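Local coordinates for protein oxidoreductase, iron/ascorbate family (Shewanella oneidensis, PDB 3ON7) that probably acts as an iron(II)- and 2-oxoglutarate-dependent oxygenase, with ethylene formation from 2-oxoglutarate and arginine oxidation as its inferred reactions, at residues 48-53 against 88-93; 65-70 against 93-98; 150-155 against 248-253. One frame throughout, in Å; residues are numbered along the deposited sequence. Where two conformers were deposited one is given.

Interaction 1. Residues 48-53 against 88-93; sequences QAFFNS and EYYHVY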
loop_
_atom_site.group_PDB
_atom_site.type_symbol
_atom_site.label_atom_id
_atom_site.label_comp_id
_atom_site.label_asym_id
_atom_site.label_seq_id
_atom_site.Cartn_x
_atom_site.Cartn_y
_atom_site.Cartn_z
ATOM N N GLN B 48 24.961 -12.248 13.019
ATOM C CA GLN B 48 25.674 -11.254 13.813
ATOM C C GLN B 48 26.759 -10.575 12.974
ATOM O O GLN B 48 26.885 -9.344 12.953
ATOM C CB GLN B 48 26.295 -11.883 15.054
ATOM C CG GLN B 48 26.956 -10.880 15.985
ATOM C CD GLN B 48 25.983 -9.844 16.512
ATOM O OE1 GLN B 48 25.202 -10.122 17.404
ATOM N NE2 GLN B 48 26.031 -8.644 15.952
ATOM N N ALA B 49 27.534 -11.391 12.285
ATOM C CA ALA B 49 28.545 -10.900 11.336
ATOM C C ALA B 49 27.953 -9.974 10.270
ATOM O O ALA B 49 28.480 -8.900 9.993
ATOM C CB ALA B 49 29.254 -12.089 10.676
ATOM N N PHE B 50 26.861 -10.403 9.672
ATOM C CA PHE B 50 26.155 -9.588 8.676
ATOM C C PHE B 50 25.829 -8.199 9.195
ATOM O O PHE B 50 26.096 -7.223 8.516
ATOM C CB PHE B 50 24.867 -10.286 8.238
ATOM C CG PHE B 50 23.980 -9.440 7.387
ATOM C CD1 PHE B 50 24.243 -9.280 6.043
ATOM C CD2 PHE B 50 22.881 -8.797 7.933
ATOM C CE1 PHE B 50 23.430 -8.499 5.254
ATOM C CE2 PHE B 50 22.064 -8.005 7.152
ATOM C CZ PHE B 50 22.339 -7.850 5.817
ATOM N N PHE B 51 25.254 -8.117 10.393
ATOM C CA PHE B 51 24.851 -6.821 10.977
ATOM C C PHE B 51 26.034 -5.999 11.449
ATOM O O PHE B 51 25.919 -4.778 11.585
ATOM C CB PHE B 51 23.912 -7.013 12.167
ATOM C CG PHE B 51 22.569 -7.554 11.798
ATOM C CD1 PHE B 51 21.687 -6.797 11.072
ATOM C CD2 PHE B 51 22.192 -8.820 12.186
ATOM C CE1 PHE B 51 20.445 -7.288 10.752
ATOM C CE2 PHE B 51 20.965 -9.325 11.839
ATOM C CZ PHE B 51 20.093 -8.564 11.122
ATOM N N ASN B 52 27.171 -6.657 11.685
ATOM C CA ASN B 52 28.377 -5.965 12.145
ATOM C C ASN B 52 29.218 -5.321 11.029
ATOM O O ASN B 52 30.258 -4.741 11.329
ATOM C CB ASN B 52 29.228 -6.911 13.020
ATOM C CG ASN B 52 28.684 -7.041 14.423
ATOM O OD1 ASN B 52 27.751 -6.333 14.794
ATOM N ND2 ASN B 52 29.273 -7.932 15.224
ATOM N N SER B 53 28.768 -5.419 9.772
ATOM C CA SER B 53 29.420 -4.854 8.580
ATOM C C SER B 53 28.573 -3.745 7.963
ATOM O O SER B 53 27.343 -3.790 8.076
ATOM C CB SER B 53 29.550 -5.950 7.514
ATOM O OG SER B 53 28.275 -6.326 6.967
ATOM N N GLU B 88 17.632 -3.207 14.485
ATOM C CA GLU B 88 17.642 -3.289 13.019
ATOM C C GLU B 88 17.273 -4.746 12.721
ATOM O O GLU B 88 17.355 -5.603 13.599
ATOM C CB GLU B 88 19.019 -2.897 12.442
ATOM C CG GLU B 88 20.130 -3.907 12.754
ATOM C CD GLU B 88 21.542 -3.443 12.427
ATOM O OE1 GLU B 88 21.734 -2.519 11.588
ATOM O OE2 GLU B 88 22.484 -4.042 13.010
ATOM N N TYR B 89 16.796 -5.037 11.525
ATOM C CA TYR B 89 16.351 -6.389 11.265
ATOM C C TYR B 89 16.347 -6.687 9.807
ATOM O O TYR B 89 16.510 -5.788 8.986
ATOM C CB TYR B 89 14.962 -6.654 11.890
ATOM C CG TYR B 89 13.898 -5.622 11.575
ATOM C CD1 TYR B 89 13.726 -4.498 12.375
ATOM C CD2 TYR B 89 13.041 -5.787 10.497
ATOM C CE1 TYR B 89 12.737 -3.541 12.089
ATOM C CE2 TYR B 89 12.043 -4.850 10.220
ATOM C CZ TYR B 89 11.899 -3.735 11.006
ATOM O OH TYR B 89 10.913 -2.829 10.711
ATOM N N TYR B 90 16.186 -7.969 9.505
ATOM C CA TYR B 90 16.132 -8.469 8.153
ATOM C C TYR B 90 14.907 -9.378 8.024
ATOM O O TYR B 90 14.695 -10.284 8.848
ATOM C CB TYR B 90 17.393 -9.270 7.849
ATOM C CG TYR B 90 17.654 -9.454 6.394
ATOM C CD1 TYR B 90 16.825 -10.260 5.611
ATOM C CD2 TYR B 90 18.711 -8.815 5.776
ATOM C CE1 TYR B 90 17.055 -10.411 4.259
ATOM C CE2 TYR B 90 18.922 -8.948 4.422
ATOM C CZ TYR B 90 18.117 -9.760 3.674
ATOM O OH TYR B 90 18.348 -9.899 2.323
ATOM N N HIS B 91 14.128 -9.158 6.965
ATOM C CA HIS B 91 12.946 -9.982 6.674
ATOM C C HIS B 91 13.293 -10.987 5.596
ATOM O O HIS B 91 13.565 -10.626 4.428
ATOM C CB HIS B 91 11.801 -9.099 6.213
ATOM C CG HIS B 91 11.020 -8.490 7.329
ATOM N ND1 HIS B 91 9.778 -7.922 7.136
ATOM C CD2 HIS B 91 11.275 -8.403 8.656
ATOM C CE1 HIS B 91 9.302 -7.519 8.304
ATOM N NE2 HIS B 91 10.198 -7.781 9.236
ATOM N N VAL B 92 13.307 -12.250 5.999
ATOM C CA VAL B 92 13.631 -13.346 5.102
ATOM C C VAL B 92 12.355 -14.060 4.650
ATOM O O VAL B 92 11.566 -14.521 5.489
ATOM C CB VAL B 92 14.524 -14.399 5.797
ATOM C CG1 VAL B 92 14.727 -15.625 4.875
ATOM C CG2 VAL B 92 15.854 -13.802 6.235
ATOM N N TYR B 93 12.197 -14.176 3.331
ATOM C CA TYR B 93 11.209 -15.062 2.713
ATOM C C TYR B 93 11.892 -15.961 1.691
ATOM O O TYR B 93 12.813 -15.522 1.026
ATOM C CB TYR B 93 10.144 -14.251 1.945
ATOM C CG TYR B 93 9.331 -13.287 2.754
ATOM C CD1 TYR B 93 8.149 -13.685 3.372
ATOM C CD2 TYR B 93 9.725 -11.967 2.884
ATOM C CE1 TYR B 93 7.398 -12.804 4.112
ATOM C CE2 TYR B 93 8.980 -11.066 3.601
ATOM C CZ TYR B 93 7.815 -11.484 4.217
ATOM O OH TYR B 93 7.081 -10.585 4.941
HETATM O O HOH W 1 24.472 -2.626 13.913
#
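F50, on the last turn of helix 37-51, leads with the CE2 corner of its ring, which comes 3.7 Å from CD2 of Y90 on strand 88-92. The two side chains cross at about a right angle and their ring planes stand 76° apart, an oblique aromatic contact whose two broad rings carry the helix end onto the strand. With CG anti to its backbone N (chi1 171°), F50 lays one edge carbon, CD2, over the centre of the F51 ring and packs the two rings against each other. F51 then runs alongside E88 in the opposite sense: its CB lies 3.4 Å from E88 OE2, and the ring and carboxylate planes are 27° apart, closer to parallel than to crossed. The far end of the same ring turns its edge to the backbone N of Y90, CZ to N being 4.3 Å. A buried carboxylate needs partners, and E88 has them in K56, H156 and a water, whose oxygen is 2.6 Å from E88 OE2 and more weakly reaches F51 O. The contact seats the C-terminal end of helix 37-51 on the main sheet of the double-stranded beta-helix fold expected of 2-oxoglutarate oxygenases.

Interaction 2. Residues 65-70 against 93-98; sequences THDGFF and YPWGRI
D67 supplies the one direct hydrogen bond between 65-70 and 93-98: its OD2 accepts the backbone N-H of R97 at 2.9 Å, through the anti lone pair and with an N-H...O angle of 153°. The other oxygen is held from its own side of the chain, T65 OG1 donating to D67 OD1 while N62 adds a further bond, so both carboxylate oxygens are tied and the group cannot easily turn. A water forms the second polar link, giving hydrogen bonds to H66 O and to Y93 OH, 2.7 Å from its oxygen in each case. Among the van der Waals contacts, W95 brings the benzo end of its indole to the loop: CZ3 lies 3.8 Å from D67 CG, and CH2 is 4.1 Å from T65 CB. Y93 meets D67 CB with its ring edge, CD2 to CB being 3.9 Å, and stacks on W95. G96, bonded back to Y93 O and with no CB, lets its CA pass D67 OD2 at 3.4 Å. Here a type I beta turn after strand 88-92, Y93 to G96, is followed by R97, whose backbone N-H fixes it to D67 of the loop leading into edge strand 68-70.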
loop_
_atom_site.group_PDB
_atom_site.type_symbol
_atom_site.label_atom_id
_atom_site.label_comp_id
_atom_site.label_asym_id
_atom_site.label_seq_id
_atom_site.Cartn_x
_atom_site.Cartn_y
_atom_site.Cartn_z
ATOM N N THR B 65 7.687 -4.716 -1.517
ATOM C CA THR B 65 7.372 -5.970 -0.840
ATOM C C THR B 65 8.011 -6.156 0.554
ATOM O O THR B 65 7.796 -7.171 1.203
ATOM C CB THR B 65 7.742 -7.165 -1.733
ATOM O OG1 THR B 65 9.115 -7.085 -2.124
ATOM C CG2 THR B 65 6.894 -7.154 -2.996
ATOM N N HIS B 66 8.778 -5.178 1.021
ATOM C CA HIS B 66 9.327 -5.196 2.383
ATOM C C HIS B 66 10.109 -6.468 2.756
ATOM O O HIS B 66 10.090 -6.922 3.894
ATOM C CB HIS B 66 8.212 -4.878 3.384
ATOM C CG HIS B 66 7.674 -3.490 3.229
ATOM N ND1 HIS B 66 6.512 -3.219 2.539
ATOM C CD2 HIS B 66 8.167 -2.289 3.623
ATOM C CE1 HIS B 66 6.302 -1.911 2.527
ATOM N NE2 HIS B 66 7.299 -1.321 3.161
ATOM N N ASP B 67 10.824 -7.019 1.779
ATOM C CA ASP B 67 11.804 -8.055 2.022
ATOM C C ASP B 67 13.197 -7.427 2.011
ATOM O O ASP B 67 13.485 -6.545 1.188
ATOM C CB ASP B 67 11.704 -9.190 0.981
ATOM C CG ASP B 67 11.919 -8.727 -0.477
ATOM O OD1 ASP B 67 11.238 -7.769 -0.915
ATOM O OD2 ASP B 67 12.742 -9.356 -1.203
ATOM N N GLY B 68 14.061 -7.869 2.927
ATOM C CA GLY B 68 15.451 -7.378 2.967
ATOM C C GLY B 68 15.827 -6.750 4.297
ATOM O O GLY B 68 15.245 -7.067 5.326
ATOM N N PHE B 69 16.802 -5.847 4.268
ATOM C CA PHE B 69 17.375 -5.270 5.494
ATOM C C PHE B 69 16.718 -3.951 5.932
ATOM O O PHE B 69 16.534 -3.048 5.133
ATOM C CB PHE B 69 18.863 -5.044 5.285
ATOM C CG PHE B 69 19.508 -4.243 6.350
ATOM C CD1 PHE B 69 19.464 -4.655 7.655
ATOM C CD2 PHE B 69 20.201 -3.089 6.041
ATOM C CE1 PHE B 69 20.067 -3.924 8.640
ATOM C CE2 PHE B 69 20.821 -2.349 7.041
ATOM C CZ PHE B 69 20.749 -2.775 8.340
ATOM N N PHE B 70 16.417 -3.855 7.221
ATOM C CA PHE B 70 15.807 -2.661 7.830
ATOM C C PHE B 70 16.759 -2.042 8.838
ATOM O O PHE B 70 16.882 -2.551 9.952
ATOM C CB PHE B 70 14.496 -3.044 8.562
ATOM C CG PHE B 70 13.373 -3.367 7.641
ATOM C CD1 PHE B 70 13.256 -4.632 7.077
ATOM C CD2 PHE B 70 12.436 -2.402 7.300
ATOM C CE1 PHE B 70 12.189 -4.950 6.206
ATOM C CE2 PHE B 70 11.376 -2.702 6.423
ATOM C CZ PHE B 70 11.253 -3.967 5.864
ATOM N N TYR B 93 12.197 -14.176 3.331
ATOM C CA TYR B 93 11.209 -15.062 2.713
ATOM C C TYR B 93 11.892 -15.961 1.691
ATOM O O TYR B 93 12.813 -15.522 1.026
ATOM C CB TYR B 93 10.144 -14.251 1.945
ATOM C CG TYR B 93 9.331 -13.287 2.754
ATOM C CD1 TYR B 93 8.149 -13.685 3.372
ATOM C CD2 TYR B 93 9.725 -11.967 2.884
ATOM C CE1 TYR B 93 7.398 -12.804 4.112
ATOM C CE2 TYR B 93 8.980 -11.066 3.601
ATOM C CZ TYR B 93 7.815 -11.484 4.217
ATOM O OH TYR B 93 7.081 -10.585 4.941
ATOM N N PRO B 94 11.411 -17.204 1.513
ATOM C CA PRO B 94 11.957 -18.092 0.472
ATOM C C PRO B 94 12.005 -17.443 -0.917
ATOM O O PRO B 94 12.930 -17.692 -1.698
ATOM C CB PRO B 94 10.957 -19.248 0.451
ATOM C CG PRO B 94 10.355 -19.252 1.807
ATOM C CD PRO B 94 10.324 -17.845 2.268
ATOM N N TRP B 95 11.007 -16.612 -1.202
ATOM C CA TRP B 95 10.904 -15.891 -2.462
ATOM C C TRP B 95 11.689 -14.580 -2.508
ATOM O O TRP B 95 11.840 -13.967 -3.570
ATOM C CB TRP B 95 9.433 -15.582 -2.770
ATOM C CG TRP B 95 8.673 -14.884 -1.670
ATOM C CD1 TRP B 95 7.830 -15.465 -0.782
ATOM C CD2 TRP B 95 8.664 -13.482 -1.372
ATOM N NE1 TRP B 95 7.285 -14.523 0.047
ATOM C CE2 TRP B 95 7.786 -13.295 -0.286
ATOM C CE3 TRP B 95 9.302 -12.364 -1.923
ATOM C CZ2 TRP B 95 7.547 -12.040 0.281
ATOM C CZ3 TRP B 95 9.071 -11.112 -1.354
ATOM C CH2 TRP B 95 8.178 -10.961 -0.274
ATOM N N GLY B 96 12.192 -14.144 -1.370
ATOM C CA GLY B 96 12.702 -12.786 -1.271
ATOM C C GLY B 96 14.210 -12.683 -1.375
ATOM O O GLY B 96 14.908 -13.658 -1.657
ATOM N N ARG B 97 14.714 -11.483 -1.122
ATOM C CA ARG B 97 16.129 -11.235 -1.240
ATOM C C ARG B 97 16.866 -11.734 -0.034
ATOM O O ARG B 97 16.516 -11.418 1.089
ATOM C CB ARG B 97 16.406 -9.761 -1.380
ATOM C CG ARG B 97 17.746 -9.568 -2.017
ATOM C CD ARG B 97 18.031 -8.171 -2.177
ATOM N NE ARG B 97 19.370 -7.945 -2.648
ATOM C CZ ARG B 97 19.919 -6.739 -2.687
ATOM N NH1 ARG B 97 19.215 -5.681 -2.266
ATOM N NH2 ARG B 97 21.164 -6.588 -3.145
ATOM N N ILE B 98 17.922 -12.495 -0.286
ATOM C CA ILE B 98 18.776 -13.043 0.762
ATOM C C ILE B 98 20.228 -12.961 0.265
ATOM O O ILE B 98 20.496 -13.276 -0.882
ATOM C CB ILE B 98 18.421 -14.517 1.058
ATOM C CG1 ILE B 98 16.913 -14.667 1.287
ATOM C CG2 ILE B 98 19.179 -14.997 2.284
ATOM C CD1 ILE B 98 16.465 -16.054 1.509
HETATM O O HOH W 2 7.921 -8.032 4.969
#

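Interaction 3. Residues 150-155 against 248-253; sequences TLLRIL and LPLFLH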
loop_
_atom_site.group_PDB
_atom_site.type_symbol
_atom_site.label_atom_id
_atom_site.label_comp_id
_atom_site.label_asym_id
_atom_site.label_seq_id
_atom_site.Cartn_x
_atom_site.Cartn_y
_atom_site.Cartn_z
ATOM N N THR B 150 4.401 -16.409 5.202
ATOM C CA THR B 150 5.172 -16.811 6.379
ATOM C C THR B 150 6.502 -16.070 6.334
ATOM O O THR B 150 7.147 -16.032 5.281
ATOM C CB THR B 150 5.356 -18.337 6.486
ATOM O OG1 THR B 150 4.142 -18.897 6.985
ATOM C CG2 THR B 150 6.530 -18.721 7.451
ATOM N N LEU B 151 6.853 -15.463 7.467
ATOM C CA LEU B 151 7.991 -14.545 7.580
ATOM C C LEU B 151 8.992 -14.988 8.638
ATOM O O LEU B 151 8.616 -15.243 9.765
ATOM C CB LEU B 151 7.475 -13.140 7.945
ATOM C CG LEU B 151 8.437 -12.115 8.532
ATOM C CD1 LEU B 151 9.454 -11.738 7.487
ATOM C CD2 LEU B 151 7.658 -10.878 9.020
ATOM N N LEU B 152 10.261 -15.068 8.268
ATOM C CA LEU B 152 11.357 -15.279 9.223
ATOM C C LEU B 152 12.052 -13.924 9.371
ATOM O O LEU B 152 12.603 -13.401 8.424
ATOM C CB LEU B 152 12.300 -16.378 8.720
ATOM C CG LEU B 152 13.567 -16.688 9.508
ATOM C CD1 LEU B 152 13.285 -16.876 10.977
ATOM C CD2 LEU B 152 14.258 -17.916 8.915
ATOM N N ARG B 153 11.928 -13.344 10.554
ATOM C CA ARG B 153 12.340 -12.000 10.886
ATOM C C ARG B 153 13.594 -12.188 11.742
ATOM O O ARG B 153 13.557 -12.870 12.762
ATOM C CB ARG B 153 11.180 -11.366 11.668
ATOM C CG ARG B 153 11.299 -9.929 12.086
ATOM C CD ARG B 153 9.932 -9.310 12.543
ATOM N NE ARG B 153 9.954 -7.867 12.292
ATOM C CZ ARG B 153 9.871 -6.892 13.201
ATOM N NH1 ARG B 153 9.681 -7.122 14.497
ATOM N NH2 ARG B 153 9.950 -5.642 12.786
ATOM N N ILE B 154 14.726 -11.655 11.293
ATOM C CA ILE B 154 15.970 -11.754 12.053
ATOM C C ILE B 154 16.212 -10.404 12.709
ATOM O O ILE B 154 16.477 -9.425 12.015
ATOM C CB ILE B 154 17.130 -12.173 11.140
ATOM C CG1 ILE B 154 16.732 -13.454 10.409
ATOM C CG2 ILE B 154 18.480 -12.351 11.944
ATOM C CD1 ILE B 154 17.788 -14.088 9.571
ATOM N N LEU B 155 16.082 -10.363 14.045
ATOM C CA LEU B 155 16.182 -9.120 14.809
ATOM C C LEU B 155 17.569 -8.957 15.410
ATOM O O LEU B 155 18.143 -9.924 15.921
ATOM C CB LEU B 155 15.145 -9.109 15.938
ATOM C CG LEU B 155 13.739 -8.699 15.500
ATOM C CD1 LEU B 155 13.543 -7.216 15.683
ATOM C CD2 LEU B 155 13.485 -9.083 14.045
ATOM N N LEU B 248 15.402 -14.937 16.266
ATOM C CA LEU B 248 14.941 -15.483 14.984
ATOM C C LEU B 248 13.454 -15.895 14.975
ATOM O O LEU B 248 13.107 -16.993 14.568
ATOM C CB LEU B 248 15.795 -16.699 14.633
ATOM C CG LEU B 248 17.311 -16.521 14.672
ATOM C CD1 LEU B 248 17.968 -17.893 14.629
ATOM C CD2 LEU B 248 17.787 -15.656 13.536
ATOM N N PRO B 249 12.555 -15.012 15.406
ATOM C CA PRO B 249 11.163 -15.463 15.428
ATOM C C PRO B 249 10.685 -15.809 14.020
ATOM O O PRO B 249 10.998 -15.069 13.095
ATOM C CB PRO B 249 10.403 -14.237 15.952
ATOM C CG PRO B 249 11.234 -13.091 15.513
ATOM C CD PRO B 249 12.672 -13.572 15.668
ATOM N N LEU B 250 9.967 -16.922 13.866
ATOM C CA LEU B 250 9.363 -17.303 12.583
ATOM C C LEU B 250 7.843 -17.176 12.733
ATOM O O LEU B 250 7.253 -17.853 13.565
ATOM C CB LEU B 250 9.712 -18.735 12.198
ATOM C CG LEU B 250 9.018 -19.268 10.926
ATOM C CD1 LEU B 250 9.574 -18.519 9.677
ATOM C CD2 LEU B 250 9.137 -20.744 10.779
ATOM N N PHE B 251 7.231 -16.299 11.937
ATOM C CA PHE B 251 5.782 -16.048 11.999
ATOM C C PHE B 251 5.058 -16.864 10.934
ATOM O O PHE B 251 5.156 -16.567 9.735
ATOM C CB PHE B 251 5.520 -14.558 11.851
ATOM C CG PHE B 251 6.140 -13.734 12.962
ATOM C CD1 PHE B 251 5.446 -13.497 14.149
ATOM C CD2 PHE B 251 7.431 -13.249 12.844
ATOM C CE1 PHE B 251 6.024 -12.784 15.183
ATOM C CE2 PHE B 251 8.004 -12.511 13.860
ATOM C CZ PHE B 251 7.311 -12.285 15.037
ATOM N N LEU B 252 4.373 -17.926 11.370
ATOM C CA LEU B 252 3.665 -18.817 10.432
ATOM C C LEU B 252 2.328 -18.136 10.141
ATOM O O LEU B 252 1.574 -17.854 11.074
ATOM C CB LEU B 252 3.454 -20.238 11.021
ATOM C CG LEU B 252 4.631 -21.215 11.181
ATOM C CD1 LEU B 252 5.359 -21.407 9.894
ATOM C CD2 LEU B 252 5.621 -20.805 12.267
ATOM N N HIS B 253 2.081 -17.801 8.874
ATOM C CA HIS B 253 0.861 -17.131 8.457
ATOM C C HIS B 253 0.080 -18.090 7.557
ATOM O O HIS B 253 0.666 -18.733 6.701
ATOM C CB HIS B 253 1.150 -15.875 7.628
ATOM C CG HIS B 253 1.618 -14.686 8.417
ATOM N ND1 HIS B 253 0.819 -13.586 8.647
ATOM C CD2 HIS B 253 2.820 -14.402 8.971
ATOM C CE1 HIS B 253 1.503 -12.683 9.326
ATOM N NE2 HIS B 253 2.719 -13.153 9.537
#
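The hydroxyl of T150 takes the backbone N-H of H253, OG1 to N 3.0 Å and nearly straight, extending the strand pairing beyond its last backbone bond. Threonine fits here because its branched CB offers two different arms: with OG1 anti to the carbonyl carbon (chi1 -78°) the oxygen faces H253 N, while CG2 is left to meet L250 CD1 and L252 CD1, each at 3.8 Å. Next come the reciprocal bonds of the antiparallel hydrogen-bonded pair L151 and F251: L151 N to F251 O is 3.0 Å, and F251 N to L151 O is 2.8 Å. R153 N then reaches P249 O, the donor lying almost on the line of the carbonyl. Proline, with no N-H to give, uses only its carbonyl here, and its CD comes 3.1 Å from R153 O.

L152 and L250 form the non-hydrogen-bonded pair, packing CB against CD1 at 3.6 Å, and I154 CG2 lies 3.7 Å from L248 CD2, side by side and pointing the same way. On the face bearing L151 and F251, the aliphatic part of R153 passes F251 CE2, with guanidinium and ring planes 64° apart; its NH2 forms a salt bridge with E272 of the second subunit, and its NE a hydrogen bond with H91. The axes of segments 151-155 and 250-252 approach to 4.8 Å, nearly antiparallel at 160°. In the main sheet, strand 245-252 lies between 151-157 and 180-184, with helix 103-126 covering L152 and L250 and helix 37-51 covering I154 and L248.

How the interactions relate
All three contacts reach one mixed sheet, in which strands 68-70, 88-92, 151-157 and 245-252 follow in that order. Interactions 1 and 2 share Y93, have centres 11 Å apart and are joined by Y90 OH to R97 O at 2.7 Å. Interaction 3, whose centre is 13 Å from that of interaction 1, is linked to it by V92 N to L152 O and Y90 O to I154 N, both 2.8 Å. Y93 CD1 also approaches T150 O at 3.2 Å, bringing interaction 2 against interaction 3. Each contact reaches the second subunit. F251 of interaction 3 packs against the cluster H174, D176 and H231, which may be the empty iron site expected of this family.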